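Side-chain contacts in benzyl alcohol dehydrogenase (Acinetobacter calcoaceticus, PDB 1F8F), which probably catalyses the NAD-dependent oxidation of benzyl alcohol and related aromatic alcohols to the corresponding aldehydes, as a zinc-containing alcohol dehydrogenase: residues His86-Tyr91 with Lys323-Leu328; Tyr91-Cys94 with Gln99-Thr102; Ser109-Arg114 with Gly313-Ser318; Gly203-Leu208 with Asp340-Phe345. All coordinates share one frame; numbering follows the deposited sequence.

Contact 1. Residues His86-Tyr91 with Lys323-Leu328; sequences HVVLSY and KFIPEL
I325 extends from its helix toward the strand with the terminal methyl CD1, which overlaps one branch of V88 and the hydroxyl end of S90. The hydrophobic half of the contact joins I325 CD1 to V88 CG1 at 4.2 Å, the two side chains slanting across one another. V88 holds CG1 anti to its own backbone N (chi1 169°), which turns that branch toward the helix. The other half is polar against apolar: I325 CD1 lies 4.3 Å from S90 OG. This hydroxyl is not left to the methyl group, since it is hydrogen-bonded to NE2 of Q176 and so finds its polar partner on a third element. All three touching side chains are buried, yet the interface is small, 112 Å² summed over both sides, and the closest CA atoms, those of V88 and I325, are still 8.3 Å apart. Side-chain ends span this gap, I325 CD1 on one side, V88 CG1 and S90 OG on the other.

Right after I325 the helix is kinked, because P326 has no N-H to give to the preceding turn. The turn that contains P326 still closes, L328 N meeting F324 O at 3.0 Å. There the side chain of L328 lies over one face of the F324 ring, its CG 4.0 Å above the plane.

Strand 86-89 runs antiparallel between strands 66-74 and 156-159, with V88 also resting on V159. Helix 321-333 lies over this strand, while helix 174-186 borders both partners through Q176, which I325 touches as well.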
# COMPACT_ATOMS: atom_id res chain seq x y z
N HIS A 86 -7.38 0.01 -35.14
CA HIS A 86 -8.63 -0.35 -34.52
C HIS A 86 -8.62 0.24 -33.10
O HIS A 86 -7.62 -0.05 -32.40
CB HIS A 86 -8.74 -1.87 -34.35
CG HIS A 86 -9.04 -2.59 -35.64
ND1 HIS A 86 -9.67 -3.82 -35.67
CD2 HIS A 86 -8.84 -2.24 -36.94
CE1 HIS A 86 -9.82 -4.19 -36.93
NE2 HIS A 86 -9.33 -3.25 -37.73
N VAL A 87 -9.59 1.00 -32.65
CA VAL A 87 -9.59 1.65 -31.36
C VAL A 87 -10.91 1.60 -30.57
O VAL A 87 -12.04 1.38 -31.03
CB VAL A 87 -9.22 3.16 -31.50
CG1 VAL A 87 -7.76 3.43 -31.93
CG2 VAL A 87 -10.12 3.81 -32.55
N VAL A 88 -10.67 1.80 -29.25
CA VAL A 88 -11.79 1.91 -28.28
C VAL A 88 -11.77 3.33 -27.72
O VAL A 88 -10.68 3.85 -27.46
CB VAL A 88 -11.65 0.80 -27.23
CG1 VAL A 88 -12.65 1.12 -26.09
CG2 VAL A 88 -11.98 -0.59 -27.79
N LEU A 89 -12.77 4.14 -27.68
CA LEU A 89 -12.79 5.52 -27.26
C LEU A 89 -13.39 5.55 -25.84
O LEU A 89 -14.53 5.18 -25.60
CB LEU A 89 -13.82 6.30 -28.09
CG LEU A 89 -13.73 6.13 -29.60
CD1 LEU A 89 -14.52 7.24 -30.31
CD2 LEU A 89 -12.27 6.22 -30.08
N SER A 90 -12.56 5.93 -24.91
CA SER A 90 -12.80 5.96 -23.50
C SER A 90 -13.20 7.37 -23.07
O SER A 90 -13.38 8.22 -23.95
CB SER A 90 -11.52 5.51 -22.74
OG SER A 90 -11.69 5.25 -21.38
N TYR A 91 -13.37 7.65 -21.78
CA TYR A 91 -13.74 8.97 -21.33
C TYR A 91 -12.63 10.00 -21.60
O TYR A 91 -11.55 9.75 -22.10
CB TYR A 91 -14.11 8.99 -19.87
CG TYR A 91 -13.00 8.48 -18.94
CD1 TYR A 91 -12.10 9.35 -18.34
CD2 TYR A 91 -12.92 7.13 -18.62
CE1 TYR A 91 -11.08 8.89 -17.51
CE2 TYR A 91 -11.93 6.64 -17.79
CZ TYR A 91 -11.05 7.53 -17.21
OH TYR A 91 -10.06 7.04 -16.40
N LYS A 323 -3.68 1.53 -20.21
CA LYS A 323 -3.13 0.33 -19.64
C LYS A 323 -4.16 -0.79 -19.41
O LYS A 323 -3.97 -1.92 -19.84
CB LYS A 323 -2.47 0.62 -18.27
CG LYS A 323 -1.60 -0.53 -17.82
CD LYS A 323 -1.29 -0.48 -16.31
CE LYS A 323 -0.29 -1.61 -16.00
NZ LYS A 323 0.10 -1.58 -14.57
N PHE A 324 -5.26 -0.52 -18.72
CA PHE A 324 -6.30 -1.46 -18.35
C PHE A 324 -7.15 -2.03 -19.48
O PHE A 324 -7.53 -3.22 -19.40
CB PHE A 324 -7.24 -0.80 -17.28
CG PHE A 324 -8.07 -1.80 -16.51
CD1 PHE A 324 -7.51 -2.90 -15.89
CD2 PHE A 324 -9.45 -1.66 -16.38
CE1 PHE A 324 -8.29 -3.82 -15.18
CE2 PHE A 324 -10.22 -2.54 -15.67
CZ PHE A 324 -9.65 -3.65 -15.04
N ILE A 325 -7.53 -1.22 -20.48
CA ILE A 325 -8.38 -1.70 -21.58
C ILE A 325 -7.73 -2.85 -22.30
O ILE A 325 -8.37 -3.90 -22.46
CB ILE A 325 -8.93 -0.63 -22.52
CG1 ILE A 325 -10.18 -0.01 -21.82
CG2 ILE A 325 -9.35 -1.15 -23.91
CD1 ILE A 325 -10.49 1.29 -22.54
N PRO A 326 -6.49 -2.70 -22.77
CA PRO A 326 -5.79 -3.83 -23.36
C PRO A 326 -5.68 -5.00 -22.39
O PRO A 326 -5.66 -6.16 -22.87
CB PRO A 326 -4.41 -3.27 -23.78
CG PRO A 326 -4.64 -1.79 -23.81
CD PRO A 326 -5.70 -1.46 -22.80
N GLU A 327 -5.55 -4.82 -21.06
CA GLU A 327 -5.48 -5.97 -20.17
C GLU A 327 -6.82 -6.75 -20.21
O GLU A 327 -6.85 -7.98 -20.29
CB GLU A 327 -5.10 -5.61 -18.72
CG GLU A 327 -3.65 -5.22 -18.50
CD GLU A 327 -3.39 -4.50 -17.21
OE1 GLU A 327 -4.25 -4.07 -16.44
OE2 GLU A 327 -2.19 -4.31 -16.88
N LEU A 328 -7.95 -6.03 -20.22
CA LEU A 328 -9.23 -6.75 -20.33
C LEU A 328 -9.34 -7.50 -21.67
O LEU A 328 -9.82 -8.61 -21.67
CB LEU A 328 -10.41 -5.83 -20.13
CG LEU A 328 -10.48 -5.11 -18.76
CD1 LEU A 328 -11.69 -4.18 -18.81
CD2 LEU A 328 -10.46 -6.07 -17.59

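Contact 2. Residues Tyr91-Cys94 with Gln99-Thr102; sequences YGYC and QCNT. With ZN (zinc ion), chain C.
C100 has chi1 at -59°, its SG beside the backbone N, whereas C94 is twisted to 91°, away from a staggered position; with these settings both sulfurs reach the same zinc ion. Both bonds have the usual zinc-thiolate length: C94 SG and C100 SG each lie 2.3 Å from zinc. The metal holds C94 SG and C100 SG 3.9 Å from each other, a spacing set by shared coordination. The sulfurs come from different kinds of backbone, C94 from an irregular loop and C100 from the weakly bonded helix about 99-101, which points its CB toward that loop.

C97 and C108 complete the site, giving the four-cysteine zinc lobe familiar from zinc-containing alcohol dehydrogenases, where such a metal is regarded as structural. Its four ligands all lie within residues 94-108, so the ion ties this lobe to itself.

Y93 adds a sulfur-aromatic contact. C100 SG sits at the edge of the ring, 82° off its normal and 5.3 Å from the centroid of the Y93 ring, with Y93 CD2 the nearest ring atom at 4.0 Å. The ring thus flanks the bound sulfur within its own plane and does not cover it. P105 touches the same tyrosine, and K322 of helix 321-333 packs on it too. On the helical side, N101 ND2 bonds to K96 O, and T102 packs on K323 of a second subunit.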
# COMPACT_ATOMS: atom_id res chain seq x y z
N TYR A 91 -13.37 7.65 -21.78
CA TYR A 91 -13.74 8.97 -21.33
C TYR A 91 -12.63 10.00 -21.60
O TYR A 91 -11.55 9.75 -22.10
CB TYR A 91 -14.11 8.99 -19.87
CG TYR A 91 -13.00 8.48 -18.94
CD1 TYR A 91 -12.10 9.35 -18.34
CD2 TYR A 91 -12.92 7.13 -18.62
CE1 TYR A 91 -11.08 8.89 -17.51
CE2 TYR A 91 -11.93 6.64 -17.79
CZ TYR A 91 -11.05 7.53 -17.21
OH TYR A 91 -10.06 7.04 -16.40
N GLY A 92 -12.94 11.25 -21.28
CA GLY A 92 -12.21 12.46 -21.45
C GLY A 92 -11.44 13.04 -20.28
O GLY A 92 -11.93 13.40 -19.22
N TYR A 93 -10.10 13.10 -20.47
CA TYR A 93 -9.17 13.64 -19.48
C TYR A 93 -8.11 14.58 -20.05
O TYR A 93 -7.73 14.55 -21.22
CB TYR A 93 -8.55 12.55 -18.62
CG TYR A 93 -7.60 11.58 -19.27
CD1 TYR A 93 -8.10 10.60 -20.14
CD2 TYR A 93 -6.23 11.58 -19.05
CE1 TYR A 93 -7.31 9.67 -20.78
CE2 TYR A 93 -5.40 10.65 -19.67
CZ TYR A 93 -5.96 9.72 -20.52
OH TYR A 93 -5.12 8.80 -21.15
N CYS A 94 -7.65 15.50 -19.20
CA CYS A 94 -6.67 16.51 -19.59
C CYS A 94 -5.23 16.00 -19.63
O CYS A 94 -4.62 16.50 -20.59
CB CYS A 94 -6.78 17.79 -18.75
SG CYS A 94 -5.74 17.76 -17.27
N GLN A 99 -4.01 15.22 -10.73
CA GLN A 99 -4.57 13.85 -10.79
C GLN A 99 -4.12 13.12 -12.04
O GLN A 99 -3.66 12.00 -11.86
CB GLN A 99 -6.06 13.87 -10.54
CG GLN A 99 -6.32 13.87 -9.03
CD GLN A 99 -6.23 15.26 -8.47
OE1 GLN A 99 -5.70 15.46 -7.37
NE2 GLN A 99 -6.77 16.20 -9.23
N CYS A 100 -4.08 13.68 -13.24
CA CYS A 100 -3.59 13.02 -14.43
C CYS A 100 -2.11 12.68 -14.32
O CYS A 100 -1.84 11.49 -14.51
CB CYS A 100 -3.92 13.81 -15.70
SG CYS A 100 -5.70 14.09 -15.99
N ASN A 101 -1.24 13.57 -13.77
CA ASN A 101 0.16 13.29 -13.62
C ASN A 101 0.51 12.23 -12.56
O ASN A 101 1.67 11.81 -12.60
CB ASN A 101 0.92 14.56 -13.13
CG ASN A 101 0.76 15.65 -14.16
OD1 ASN A 101 0.54 15.26 -15.34
ND2 ASN A 101 0.85 16.94 -13.82
N THR A 102 -0.39 11.92 -11.62
CA THR A 102 -0.11 10.89 -10.64
C THR A 102 -0.79 9.56 -10.97
O THR A 102 -0.87 8.71 -10.09
CB THR A 102 -0.47 11.32 -9.19
OG1 THR A 102 -1.78 11.87 -9.23
CG2 THR A 102 0.49 12.43 -8.72
ZN ZN C . -6.42 16.23 -15.73

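Contact 3. Residues Ser109-Arg114 with Gly313-Ser318; sequences SEFFGR and GVVEGS. With NAD (nicotinamide-adenine-dinucleotide), chain F; SO4 (sulfate ion), chain D.
E316 N donates a short, fairly straight hydrogen bond to the carboxamide oxygen of the coenzyme, 2.7 Å from NAD O7N with an angle of 160° at the hydrogen. The amide nitrogen of the same group turns back to the chain, NAD N7N lying 3.3 Å from V314 O. Together the two bonds grip both ends of the carboxamide and fix its rotation, using backbone atoms alone.

Behind this nicotinamide-binding loop, side chains meet F111. V315 CG1 lies over one face of the ring, 4.0 Å from F111 CZ, the two side chains approaching from opposite directions. Both are staggered alike: F111 CG is anti to its N (chi1 -158°), and so is V315 CG1 (chi1 -175°), which sends ring and methyl across the gap. E316 CG approaches F111 CZ more loosely and obliquely, at 4.5 Å.

At the N-cap of the helix that carries F111, E110 OE1 takes two bonds from the guanidinium of R114, a turn further on, at 2.9 Å from R114 NE and 2.7 Å from R114 NH2. Both nitrogens converge side-on upon the single oxygen, which lies near the guanidinium plane. R114 NH2 also makes weak bonds to a sulfate ion, probably from the crystallisation liquor.

Helix 111-114 belongs to the region of the four-cysteine zinc site, E110 and R114 both touching C94. Opposite it, the loop leads from strand 310-313, outermost strand of the parallel Rossmann sheet within this chain, into helix 321-333; E316 rests on helix 174-186, and V315 packs on L306 of a neighbouring subunit.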
# COMPACT_ATOMS: atom_id res chain seq x y z
N SER A 109 -9.01 17.06 -12.68
CA SER A 109 -9.72 18.27 -12.21
C SER A 109 -10.56 18.89 -13.32
O SER A 109 -11.38 19.78 -13.11
CB SER A 109 -8.75 19.21 -11.51
OG SER A 109 -7.81 19.72 -12.45
N GLU A 110 -10.49 18.40 -14.57
CA GLU A 110 -11.41 18.89 -15.60
C GLU A 110 -12.41 17.79 -15.90
O GLU A 110 -13.04 17.89 -16.95
CB GLU A 110 -10.64 19.36 -16.84
CG GLU A 110 -9.49 20.30 -16.63
CD GLU A 110 -8.78 21.05 -17.72
OE1 GLU A 110 -8.72 20.82 -18.95
OE2 GLU A 110 -8.11 22.07 -17.35
N PHE A 111 -12.62 16.75 -15.09
CA PHE A 111 -13.59 15.73 -15.46
C PHE A 111 -14.94 16.31 -15.81
O PHE A 111 -15.13 16.29 -17.03
CB PHE A 111 -13.75 14.59 -14.43
CG PHE A 111 -14.32 13.32 -15.02
CD1 PHE A 111 -15.69 13.16 -15.19
CD2 PHE A 111 -13.49 12.29 -15.45
CE1 PHE A 111 -16.19 12.00 -15.74
CE2 PHE A 111 -13.97 11.15 -16.00
CZ PHE A 111 -15.34 10.98 -16.14
N PHE A 112 -15.80 17.02 -15.15
CA PHE A 112 -17.10 17.50 -15.57
C PHE A 112 -17.18 18.42 -16.78
O PHE A 112 -18.22 18.65 -17.40
CB PHE A 112 -17.75 18.11 -14.30
CG PHE A 112 -19.23 18.31 -14.46
CD1 PHE A 112 -19.70 19.49 -14.99
CD2 PHE A 112 -20.15 17.34 -14.08
CE1 PHE A 112 -21.05 19.72 -15.17
CE2 PHE A 112 -21.50 17.56 -14.24
CZ PHE A 112 -21.95 18.75 -14.80
N GLY A 113 -16.05 18.95 -17.23
CA GLY A 113 -15.95 19.85 -18.34
C GLY A 113 -15.57 19.19 -19.66
O GLY A 113 -15.87 19.75 -20.75
N ARG A 114 -14.84 18.10 -19.68
CA ARG A 114 -14.41 17.41 -20.88
C ARG A 114 -15.44 16.41 -21.41
O ARG A 114 -15.38 16.15 -22.61
CB ARG A 114 -13.05 16.70 -20.69
CG ARG A 114 -11.92 17.69 -20.87
CD ARG A 114 -10.57 17.28 -20.32
NE ARG A 114 -9.64 18.42 -20.31
CZ ARG A 114 -9.05 18.88 -21.40
NH1 ARG A 114 -9.32 18.24 -22.53
NH2 ARG A 114 -8.21 19.90 -21.49
N GLY A 313 -15.72 6.15 -2.90
CA GLY A 313 -16.26 6.55 -4.19
C GLY A 313 -15.44 6.16 -5.40
O GLY A 313 -14.23 6.45 -5.35
N VAL A 314 -16.02 5.61 -6.47
CA VAL A 314 -15.21 5.21 -7.62
C VAL A 314 -15.77 5.68 -8.97
O VAL A 314 -16.92 5.37 -9.30
CB VAL A 314 -15.11 3.68 -7.69
CG1 VAL A 314 -14.50 3.21 -9.01
CG2 VAL A 314 -14.29 3.06 -6.55
N VAL A 315 -14.96 6.32 -9.80
CA VAL A 315 -15.30 6.77 -11.15
C VAL A 315 -14.55 5.93 -12.18
O VAL A 315 -13.33 5.75 -12.11
CB VAL A 315 -14.87 8.25 -11.44
CG1 VAL A 315 -15.32 8.80 -12.80
CG2 VAL A 315 -15.39 9.20 -10.37
N GLU A 316 -15.28 5.33 -13.13
CA GLU A 316 -14.75 4.56 -14.22
C GLU A 316 -13.71 3.52 -13.81
O GLU A 316 -12.85 3.12 -14.62
CB GLU A 316 -14.11 5.50 -15.28
CG GLU A 316 -15.11 6.52 -15.82
CD GLU A 316 -15.88 5.93 -17.02
OE1 GLU A 316 -15.56 4.83 -17.54
OE2 GLU A 316 -16.81 6.58 -17.46
N GLY A 317 -13.87 2.90 -12.64
CA GLY A 317 -13.02 1.81 -12.21
C GLY A 317 -11.66 2.27 -11.71
O GLY A 317 -10.83 1.38 -11.42
N SER A 318 -11.38 3.54 -11.52
CA SER A 318 -10.07 4.02 -11.11
C SER A 318 -8.86 3.55 -11.91
O SER A 318 -7.77 3.64 -11.32
CB SER A 318 -9.86 3.68 -9.62
OG SER A 318 -10.99 4.18 -8.89
PA NAD F . -28.25 -1.50 -15.52
O1A NAD F . -27.81 -2.42 -16.61
O2A NAD F . -29.59 -0.90 -15.63
O5B NAD F . -28.00 -2.17 -14.10
C5B NAD F . -28.43 -1.80 -12.77
C4B NAD F . -29.19 -2.95 -12.11
O4B NAD F . -29.72 -2.49 -10.82
C3B NAD F . -30.39 -3.53 -12.87
O3B NAD F . -30.17 -4.88 -13.25
C2B NAD F . -31.58 -3.46 -11.92
O2B NAD F . -32.41 -4.62 -11.89
C1B NAD F . -30.87 -3.27 -10.57
N9A NAD F . -31.68 -2.60 -9.55
C8A NAD F . -32.33 -1.40 -9.61
N7A NAD F . -32.97 -1.09 -8.48
C5A NAD F . -32.73 -2.18 -7.66
C6A NAD F . -33.13 -2.48 -6.34
N6A NAD F . -33.87 -1.70 -5.57
N1A NAD F . -32.69 -3.65 -5.81
C2A NAD F . -31.91 -4.47 -6.58
N3A NAD F . -31.49 -4.29 -7.79
C4A NAD F . -31.94 -3.12 -8.29
O3 NAD F . -27.13 -0.32 -15.46
PN NAD F . -25.56 -0.50 -15.66
O1N NAD F . -25.09 -1.73 -15.01
O2N NAD F . -25.25 -0.44 -17.10
O5D NAD F . -25.06 0.84 -14.89
C5D NAD F . -25.00 0.84 -13.46
C4D NAD F . -24.97 2.18 -12.82
O4D NAD F . -23.62 2.73 -12.73
C3D NAD F . -25.88 3.33 -13.27
O3D NAD F . -26.14 4.17 -12.14
C2D NAD F . -24.90 4.10 -14.18
O2D NAD F . -25.33 5.40 -14.53
C1D NAD F . -23.72 4.09 -13.19
N1N NAD F . -22.47 4.33 -13.89
C2N NAD F . -21.46 4.85 -13.13
C3N NAD F . -20.23 5.05 -13.73
C7N NAD F . -18.99 5.62 -12.95
O7N NAD F . -17.94 5.80 -13.56
N7N NAD F . -19.20 5.86 -11.61
C4N NAD F . -20.01 4.69 -15.09
C5N NAD F . -20.91 3.69 -15.51
C6N NAD F . -22.17 3.46 -14.98
S SO4 D . -6.82 21.57 -24.63
O1 SO4 D . -6.73 22.49 -25.81
O2 SO4 D . -6.87 22.39 -23.37
O3 SO4 D . -5.69 20.60 -24.62
O4 SO4 D . -8.11 20.80 -24.75

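Contact 4. Residues Gly203-Leu208 with Asp340-Phe345; sequences GLSALL and DQLVKF
Segment 203-208 is regular helix, with L207 N bonded to G203 O at 2.7 Å and L208 N to L204 O at 3.0 Å. Facing it, 340-345 changes character midway: residues 340-342 form the end of a 3-10 turn, and 343-345 begin a strand. The closest CA atoms, those of L204 and L342, are 8.2 Å apart, and side chains fill the interval.

L342 is the central piece. Its CG stands beside its own backbone N (chi1 -46°), directing the forked end at the helix so that each methyl finds a different residue. L342 CD2 packs 3.7 Å from L204 CD1 and also lies near L204 CB, while L342 CD1 meets S205 OG at 3.9 Å.

The helix is the one that follows the first strand of the Rossmann fold, and G203 fits the last glycine of a GxGxxG sequence of Rossmann type, whose backbone amides approach NAD. The contact is made on the helix just beyond that turn. S205 OG has its polar need met within the helix, by a hydrogen bond to A201 O, and offers L342 only van der Waals contact.

L204 is shared, for it also packs on L230, A231 and L234 of helix 225-234 within the Rossmann unit. Strand 343-347 belongs to the other, mixed sheet, where it runs parallel to strand 365-369; L342 and K365 are joined by backbone bonding.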
# COMPACT_ATOMS: atom_id res chain seq x y z
N GLY A 203 -22.40 -4.53 -12.69
CA GLY A 203 -22.26 -5.55 -11.65
C GLY A 203 -21.66 -6.87 -12.10
O GLY A 203 -20.78 -7.53 -11.46
N LEU A 204 -22.14 -7.33 -13.25
CA LEU A 204 -21.76 -8.63 -13.82
C LEU A 204 -20.36 -8.51 -14.37
O LEU A 204 -19.65 -9.49 -14.27
CB LEU A 204 -22.81 -9.12 -14.82
CG LEU A 204 -24.16 -9.63 -14.41
CD1 LEU A 204 -24.92 -10.21 -15.65
CD2 LEU A 204 -24.09 -10.77 -13.40
N SER A 205 -19.91 -7.31 -14.83
CA SER A 205 -18.52 -7.13 -15.19
C SER A 205 -17.64 -7.31 -13.94
O SER A 205 -16.63 -8.03 -13.91
CB SER A 205 -18.24 -5.77 -15.84
OG SER A 205 -18.87 -5.59 -17.09
N ALA A 206 -18.05 -6.75 -12.83
CA ALA A 206 -17.33 -6.85 -11.54
C ALA A 206 -17.31 -8.28 -11.05
O ALA A 206 -16.33 -8.68 -10.42
CB ALA A 206 -17.99 -5.94 -10.47
N LEU A 207 -18.47 -8.97 -11.26
CA LEU A 207 -18.52 -10.36 -10.82
C LEU A 207 -17.49 -11.20 -11.61
O LEU A 207 -16.75 -11.95 -10.98
CB LEU A 207 -19.91 -10.97 -10.95
CG LEU A 207 -19.95 -12.47 -10.60
CD1 LEU A 207 -21.15 -12.67 -9.70
CD2 LEU A 207 -19.93 -13.33 -11.86
N LEU A 208 -17.41 -11.03 -12.92
CA LEU A 208 -16.43 -11.69 -13.76
C LEU A 208 -14.99 -11.33 -13.33
O LEU A 208 -14.12 -12.20 -13.25
CB LEU A 208 -16.59 -11.36 -15.26
CG LEU A 208 -17.83 -11.89 -15.99
CD1 LEU A 208 -17.78 -11.54 -17.47
CD2 LEU A 208 -17.97 -13.40 -15.83
N ASP A 340 -18.56 -10.78 -23.53
CA ASP A 340 -19.44 -10.93 -24.67
C ASP A 340 -20.78 -11.57 -24.32
O ASP A 340 -21.74 -11.49 -25.09
CB ASP A 340 -18.82 -11.75 -25.80
CG ASP A 340 -18.46 -13.18 -25.51
OD1 ASP A 340 -18.26 -13.63 -24.37
OD2 ASP A 340 -18.41 -13.95 -26.49
N GLN A 341 -20.94 -12.23 -23.18
CA GLN A 341 -22.24 -12.78 -22.80
C GLN A 341 -23.23 -11.74 -22.30
O GLN A 341 -24.37 -12.16 -22.15
CB GLN A 341 -22.17 -13.92 -21.77
CG GLN A 341 -21.11 -14.88 -22.26
CD GLN A 341 -21.48 -16.32 -22.32
OE1 GLN A 341 -22.46 -16.64 -23.02
NE2 GLN A 341 -20.64 -17.08 -21.59
N LEU A 342 -22.86 -10.47 -22.12
CA LEU A 342 -23.85 -9.47 -21.71
C LEU A 342 -24.44 -8.74 -22.92
O LEU A 342 -25.27 -7.81 -22.81
CB LEU A 342 -23.10 -8.46 -20.82
CG LEU A 342 -22.18 -9.03 -19.75
CD1 LEU A 342 -21.43 -7.95 -18.94
CD2 LEU A 342 -22.94 -9.89 -18.74
N VAL A 343 -23.95 -9.05 -24.13
CA VAL A 343 -24.28 -8.26 -25.29
C VAL A 343 -25.37 -8.65 -26.26
O VAL A 343 -25.36 -9.83 -26.62
CB VAL A 343 -22.92 -8.10 -26.06
CG1 VAL A 343 -23.00 -7.61 -27.47
CG2 VAL A 343 -22.10 -7.08 -25.22
N LYS A 344 -26.13 -7.65 -26.75
CA LYS A 344 -27.07 -7.90 -27.85
C LYS A 344 -27.02 -6.75 -28.88
O LYS A 344 -27.07 -5.57 -28.54
CB LYS A 344 -28.50 -8.11 -27.35
CG LYS A 344 -29.56 -8.33 -28.42
CD LYS A 344 -30.98 -8.22 -27.87
CE LYS A 344 -32.10 -8.77 -28.74
NZ LYS A 344 -32.26 -8.00 -30.01
N PHE A 345 -26.86 -7.05 -30.16
CA PHE A 345 -26.73 -6.08 -31.24
C PHE A 345 -28.04 -5.56 -31.83
O PHE A 345 -28.98 -6.32 -32.00
CB PHE A 345 -25.91 -6.71 -32.37
CG PHE A 345 -24.46 -6.97 -32.10
CD1 PHE A 345 -23.53 -5.95 -32.04
CD2 PHE A 345 -23.99 -8.28 -31.97
CE1 PHE A 345 -22.18 -6.20 -31.82
CE2 PHE A 345 -22.65 -8.54 -31.74
CZ PHE A 345 -21.73 -7.49 -31.65

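From the N terminus, contact 1 opens first at strand 86-89 and closes a long loop at helix 321-333. Contact 2 starts from the same stretch, sharing Y91, and closes almost at once round the zinc lobe. Contact 3 then opens at helix 111-114 and closes just before contact 1 does, so its loop lies wholly within the larger one; the Y91 ring touches F111 and E316 of contact 3. Contact 4 opens later, at helix 201-213, and closes beyond both, crossing contacts 1 and 3. Contacts 1, 3 and 4 thus tie the Rossmann sheet's surroundings to the mixed-sheet part of the chain, contacts 2 and 4 lying on opposite sides of its centre.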